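Side-chain contact in protease Do-like 2, chloroplastic (PDB 4FLN), which acts as a chloroplast serine protease that makes the primary cut in the photodamaged D1 protein of plant photosystem II: residues S172-T177 with V314-S319. Numbering follows the deposited sequence.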
ATOM      1  N   SER B 172      -5.297  33.536 -10.768  1.00 37.92           N
ATOM      2  CA  SER B 172      -3.972  33.377 -10.182  1.00 47.40           C
ATOM      3  C   SER B 172      -2.852  33.419 -11.206  1.00 54.24           C
ATOM      4  O   SER B 172      -1.784  33.970 -10.939  1.00 59.66           O
ATOM      5  CB  SER B 172      -3.874  32.118  -9.302  1.00 48.34           C
ATOM      6  OG  SER B 172      -4.619  31.041  -9.828  1.00 58.30           O
ATOM      7  N   ARG B 173      -3.092  32.801 -12.363  1.00 47.94           N
ATOM      8  CA  ARG B 173      -2.045  32.609 -13.362  1.00 41.40           C
ATOM      9  C   ARG B 173      -2.561  32.676 -14.793  1.00 46.52           C
ATOM     10  O   ARG B 173      -3.586  32.070 -15.122  1.00 43.56           O
ATOM     11  CB  ARG B 173      -1.372  31.254 -13.138  1.00 42.22           C
ATOM     12  CG  ARG B 173       0.077  31.201 -13.566  1.00 47.31           C
ATOM     13  CD  ARG B 173       0.738  29.927 -13.106  1.00 45.96           C
ATOM     14  NE  ARG B 173       2.181  30.007 -13.269  1.00 56.32           N
ATOM     15  CZ  ARG B 173       2.983  28.953 -13.380  1.00 65.34           C
ATOM     16  NH1 ARG B 173       2.484  27.721 -13.351  1.00 57.97           N
ATOM     17  NH2 ARG B 173       4.289  29.134 -13.527  1.00 68.52           N
ATOM     18  N   ILE B 174      -1.842  33.402 -15.644  1.00 48.92           N
ATOM     19  CA  ILE B 174      -2.077  33.352 -17.085  1.00 46.60           C
ATOM     20  C   ILE B 174      -0.857  32.755 -17.768  1.00 54.10           C
ATOM     21  O   ILE B 174       0.184  33.396 -17.879  1.00 61.93           O
ATOM     22  CB  ILE B 174      -2.356  34.743 -17.667  1.00 43.32           C
ATOM     23  CG1 ILE B 174      -3.714  35.246 -17.205  1.00 33.94           C
ATOM     24  CG2 ILE B 174      -2.345  34.695 -19.176  1.00 57.91           C
ATOM     25  CD1 ILE B 174      -3.767  36.734 -17.086  1.00 46.93           C
ATOM     26  N   GLU B 175      -1.002  31.527 -18.246  1.00 61.64           N
ATOM     27  CA  GLU B 175       0.132  30.754 -18.730  1.00 60.75           C
ATOM     28  C   GLU B 175      -0.285  29.934 -19.947  1.00 57.37           C
ATOM     29  O   GLU B 175      -1.467  29.708 -20.176  1.00 71.10           O
ATOM     30  CB  GLU B 175       0.615  29.833 -17.608  1.00 69.33           C
ATOM     31  CG  GLU B 175       1.789  28.937 -17.945  1.00 82.51           C
ATOM     32  CD  GLU B 175       3.092  29.695 -18.066  1.00 89.55           C
ATOM     33  OE1 GLU B 175       3.963  29.515 -17.186  1.00 93.25           O
ATOM     34  OE2 GLU B 175       3.249  30.460 -19.042  1.00 89.49           O
ATOM     35  N   VAL B 176       0.680  29.510 -20.747  1.00 53.98           N
ATOM     36  CA  VAL B 176       0.408  28.510 -21.767  1.00 52.96           C
ATOM     37  C   VAL B 176       0.468  27.116 -21.135  1.00 56.33           C
ATOM     38  O   VAL B 176       1.416  26.799 -20.419  1.00 63.46           O
ATOM     39  CB  VAL B 176       1.415  28.615 -22.923  1.00 48.53           C
ATOM     40  CG1 VAL B 176       1.649  27.258 -23.557  1.00 62.94           C
ATOM     41  CG2 VAL B 176       0.933  29.605 -23.951  1.00 39.20           C
ATOM     42  N   THR B 177      -0.547  26.293 -21.386  1.00 55.16           N
ATOM     43  CA  THR B 177      -0.592  24.924 -20.863  1.00 67.60           C
ATOM     44  C   THR B 177      -1.107  23.960 -21.929  1.00 82.81           C
ATOM     45  O   THR B 177      -1.275  24.346 -23.082  1.00 87.76           O
ATOM     46  CB  THR B 177      -1.496  24.818 -19.617  1.00 68.37           C
ATOM     47  OG1 THR B 177      -2.718  25.529 -19.853  1.00 58.17           O
ATOM     48  CG2 THR B 177      -0.798  25.407 -18.391  1.00 77.16           C
ATOM     49  N   VAL B 314       8.260  36.520 -25.257  1.00 65.42           N
ATOM     50  CA  VAL B 314       7.886  37.461 -26.303  1.00 60.22           C
ATOM     51  C   VAL B 314       6.883  38.471 -25.732  1.00 57.51           C
ATOM     52  O   VAL B 314       6.060  38.122 -24.894  1.00 55.34           O
ATOM     53  CB  VAL B 314       7.230  36.701 -27.478  1.00 55.77           C
ATOM     54  CG1 VAL B 314       5.749  37.014 -27.562  1.00 52.80           C
ATOM     55  CG2 VAL B 314       7.930  37.009 -28.802  1.00 56.25           C
ATOM     56  N   PRO B 315       6.971  39.740 -26.160  1.00 67.08           N
ATOM     57  CA  PRO B 315       6.032  40.768 -25.692  1.00 75.08           C
ATOM     58  C   PRO B 315       4.565  40.351 -25.822  1.00 74.86           C
ATOM     59  O   PRO B 315       4.140  39.825 -26.849  1.00 74.07           O
ATOM     60  CB  PRO B 315       6.341  41.974 -26.599  1.00 74.88           C
ATOM     61  CG  PRO B 315       7.279  41.462 -27.666  1.00 73.75           C
ATOM     62  CD  PRO B 315       7.993  40.306 -27.052  1.00 73.78           C
ATOM     63  N   PHE B 316       3.796  40.594 -24.770  1.00 76.77           N
ATOM     64  CA  PHE B 316       2.441  40.076 -24.688  1.00 85.50           C
ATOM     65  C   PHE B 316       1.457  41.225 -24.508  1.00 95.43           C
ATOM     66  O   PHE B 316       0.754  41.617 -25.438  1.00 99.57           O
ATOM     67  CB  PHE B 316       2.366  39.103 -23.505  1.00 81.12           C
ATOM     68  CG  PHE B 316       1.005  38.514 -23.273  1.00 70.31           C
ATOM     69  CD1 PHE B 316       0.049  38.513 -24.271  1.00 71.96           C
ATOM     70  CD2 PHE B 316       0.684  37.969 -22.039  1.00 64.93           C
ATOM     71  CE1 PHE B 316      -1.201  37.972 -24.044  1.00 75.73           C
ATOM     72  CE2 PHE B 316      -0.562  37.435 -21.802  1.00 64.58           C
ATOM     73  CZ  PHE B 316      -1.507  37.434 -22.804  1.00 71.76           C
ATOM     74  N   ARG B 317       1.422  41.759 -23.296  1.00 99.66           N
ATOM     75  CA  ARG B 317       0.640  42.945 -22.983  1.00106.26           C
ATOM     76  C   ARG B 317       1.515  43.799 -22.069  1.00112.40           C
ATOM     77  O   ARG B 317       2.552  43.334 -21.590  1.00119.81           O
ATOM     78  CB  ARG B 317      -0.718  42.593 -22.356  1.00106.38           C
ATOM     79  CG  ARG B 317      -0.654  42.018 -20.944  1.00103.56           C
ATOM     80  CD  ARG B 317      -1.422  40.697 -20.826  1.00 85.75           C
ATOM     81  NE  ARG B 317      -2.874  40.862 -20.798  1.00 68.21           N
ATOM     82  CZ  ARG B 317      -3.672  40.278 -19.908  1.00 51.80           C
ATOM     83  NH1 ARG B 317      -3.163  39.499 -18.967  1.00 48.09           N
ATOM     84  NH2 ARG B 317      -4.980  40.473 -19.954  1.00 50.00           N
ATOM     85  N   SER B 318       1.087  45.023 -21.799  1.00104.59           N
ATOM     86  CA  SER B 318       2.005  46.103 -21.454  1.00 99.65           C
ATOM     87  C   SER B 318       3.144  45.746 -20.485  1.00104.95           C
ATOM     88  O   SER B 318       4.303  46.069 -20.754  1.00103.97           O
ATOM     89  CB  SER B 318       1.198  47.278 -20.905  1.00 93.84           C
ATOM     90  OG  SER B 318      -0.190  46.976 -20.930  1.00 83.59           O
ATOM     91  N   SER B 319       2.829  45.102 -19.366  1.00109.12           N
ATOM     92  CA  SER B 319       3.862  44.734 -18.394  1.00107.80           C
ATOM     93  C   SER B 319       4.321  43.275 -18.517  1.00106.87           C
ATOM     94  O   SER B 319       5.183  42.816 -17.760  1.00102.08           O
ATOM     95  CB  SER B 319       3.370  45.013 -16.971  1.00108.81           C
ATOM     96  OG  SER B 319       4.436  45.411 -16.126  1.00111.12           O
TER
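The interface between the trypsin-like protease domain and the first PDZ domain is where Ile174 meets Phe316 and Arg317, and it shows how one aliphatic side chain can pack at once against a ring and a guanidinium at a domain interface. Ile174 belongs to strand 165-178 of the second six-stranded antiparallel barrel, just past a classic beta bulge in which Ser172 and Arg173 both face Gln190. Its partners sit where the chain turns between the short strands 313-315 and 321-323. The backbones stay well apart, Ile174 CA lying 11.1 Å from Phe316 CA, and the side chains bridge the gap.

The two branches of the isoleucine share the work. Ile174 CG2, anti to the backbone N, reaches the edge of the phenyl ring near its plane, 4.2 Å from Phe316 CE2. The other branch carries Ile174 CD1 to the edge of the guanidinium, 3.4 Å from Arg317 NH1. Ile174 runs at about a right angle to both partners. The arginine chain bends twice along its length, and Arg317 CD lies 3.5 Å above one face of the Phe316 ring, near its rim.

Both terminal nitrogens of Arg317 have partners outside the two segments: NH2 donates to the carbonyl oxygen of Pro146, and NH1 forms a salt bridge with Glu320. Leu145 also packs on Phe316 and Arg317. Across the two segments, then, the contact is small and made by van der Waals packing, with 94 Å² buried in all, while a directional link between the domains close by is the hydrogen bond from Arg317 NH2 to Pro146 O.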